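Local coordinates for deoxyuridine 5'-triphosphate nucleotidohydrolase (PDB 3LQW), which probably hydrolyses dUTP to dUMP and diphosphate with magnesium as cofactor, supplying the precursor of thymidine nucleotides and keeping uracil out of DNA, at residues A[46-50]-A[130-134]. Numbering follows the deposited sequence.
Sequences AGIDL and AQLII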
loop_
_atom_site.group_PDB
_atom_site.type_symbol
_atom_site.label_atom_id
_atom_site.label_comp_id
_atom_site.label_asym_id
_atom_site.label_seq_id
_atom_site.Cartn_x
_atom_site.Cartn_y
_atom_site.Cartn_z
ATOM N N ALA A 46 8.345 -2.808 11.345
ATOM C CA ALA A 46 7.810 -1.656 10.676
ATOM C C ALA A 46 6.389 -1.423 11.178
ATOM O O ALA A 46 5.924 -0.314 11.254
ATOM C CB ALA A 46 7.782 -1.902 9.163
ATOM N N GLY A 47 5.681 -2.505 11.450
ATOM C CA GLY A 47 4.257 -2.461 11.680
ATOM C C GLY A 47 3.883 -2.743 13.105
ATOM O O GLY A 47 4.563 -3.407 13.871
ATOM N N ILE A 48 2.788 -2.147 13.462
ATOM C CA ILE A 48 2.188 -2.281 14.776
ATOM C C ILE A 48 0.924 -3.128 14.590
ATOM O O ILE A 48 0.041 -2.816 13.782
ATOM C CB ILE A 48 1.795 -0.878 15.271
ATOM C CG1 ILE A 48 3.003 0.072 15.314
ATOM C CG2 ILE A 48 1.091 -0.980 16.593
ATOM C CD1 ILE A 48 2.653 1.534 15.515
ATOM N N ASP A 49 0.830 -4.209 15.335
ATOM C CA ASP A 49 -0.267 -5.142 15.157
ATOM C C ASP A 49 -1.575 -4.542 15.640
ATOM O O ASP A 49 -1.631 -3.974 16.731
ATOM C CB ASP A 49 0.033 -6.466 15.878
ATOM C CG ASP A 49 1.216 -7.222 15.209
ATOM O OD1 ASP A 49 1.219 -7.289 13.975
ATOM O OD2 ASP A 49 2.086 -7.704 15.920
ATOM N N LEU A 50 -2.623 -4.669 14.814
ATOM C CA LEU A 50 -3.984 -4.266 15.108
ATOM C C LEU A 50 -4.810 -5.511 15.423
ATOM O O LEU A 50 -4.719 -6.522 14.718
ATOM C CB LEU A 50 -4.628 -3.540 13.925
ATOM C CG LEU A 50 -3.979 -2.221 13.528
ATOM C CD1 LEU A 50 -4.587 -1.716 12.218
ATOM C CD2 LEU A 50 -4.054 -1.191 14.623
ATOM N N ALA A 130 -4.321 -7.100 11.011
ATOM C CA ALA A 130 -3.687 -6.156 10.102
ATOM C C ALA A 130 -2.534 -5.540 10.880
ATOM O O ALA A 130 -2.365 -5.792 12.085
ATOM C CB ALA A 130 -4.659 -5.082 9.602
ATOM N N GLN A 131 -1.771 -4.688 10.216
ATOM C CA GLN A 131 -0.695 -3.908 10.821
ATOM C C GLN A 131 -0.898 -2.442 10.470
ATOM O O GLN A 131 -1.476 -2.119 9.422
ATOM C CB GLN A 131 0.654 -4.272 10.235
ATOM C CG GLN A 131 1.193 -5.647 10.374
ATOM C CD GLN A 131 2.439 -5.724 9.460
ATOM O OE1 GLN A 131 2.475 -6.487 8.487
ATOM N NE2 GLN A 131 3.399 -4.833 9.701
ATOM N N LEU A 132 -0.446 -1.564 11.339
ATOM C CA LEU A 132 -0.413 -0.117 11.118
ATOM C C LEU A 132 1.049 0.285 11.011
ATOM O O LEU A 132 1.825 0.041 11.936
ATOM C CB LEU A 132 -1.100 0.625 12.302
ATOM C CG LEU A 132 -1.297 2.122 12.167
ATOM C CD1 LEU A 132 -2.316 2.385 11.175
ATOM C CD2 LEU A 132 -1.664 2.724 13.550
ATOM N N ILE A 133 1.402 0.947 9.921
ATOM C CA ILE A 133 2.766 1.406 9.725
ATOM C C ILE A 133 2.763 2.926 9.788
ATOM O O ILE A 133 1.945 3.595 9.159
ATOM C CB ILE A 133 3.369 0.973 8.390
ATOM C CG1 ILE A 133 3.429 -0.539 8.300
ATOM C CG2 ILE A 133 4.741 1.615 8.216
ATOM C CD1 ILE A 133 3.646 -1.042 6.915
ATOM N N ILE A 134 3.672 3.479 10.588
ATOM C CA ILE A 134 3.747 4.933 10.749
ATOM C C ILE A 134 4.742 5.488 9.723
ATOM O O ILE A 134 5.957 5.443 9.879
ATOM C CB ILE A 134 4.104 5.353 12.178
ATOM C CG1 ILE A 134 3.180 4.644 13.188
ATOM C CG2 ILE A 134 4.057 6.869 12.300
ATOM C CD1 ILE A 134 1.690 4.831 12.989
HETATM O O HOH W 1 5.897 2.251 12.126
#
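I48 and L132 exchange two backbone hydrogen bonds and so form an antiparallel hydrogen-bonded pair: I48 N reaches L132 O at 2.8 Å, and L132 N returns the bond to I48 O at the same length. At the C-terminal end of 46-50, L50 N gives a nearly straight bond to A130 O (3.0 Å, 172° at the hydrogen). At the other end a water takes over from direct pairing, donating to A46 O at 2.7 Å and accepting from I134 N, so that the water joins A46 and I134 across the contact. Q131 CA also lies 3.2 Å from I48 O, a CA-H...O contact beside the stronger bond. This pairing belongs to the all-beta fold of the trimeric dUTPases, in which 128-136 runs between 47-51 and 78-83 and hydrogen-bonds to both. I48, L50, A130 and L132 share one face of the sheet. There L50 sends CD2 against L132 CB (4.2 Å) and CD1 over A130, while V111 of strand 108-115 touches both L50 and A130. Farther along, I48 extends its CG1 branch (chi2 168°), bringing CD1 to 3.9 Å from I134 CG1. V100 of a second subunit packs on Q131 and I133, its I142 reaches I48 on the other face, and D102 of that subunit accepts a hydrogen bond from A46 N.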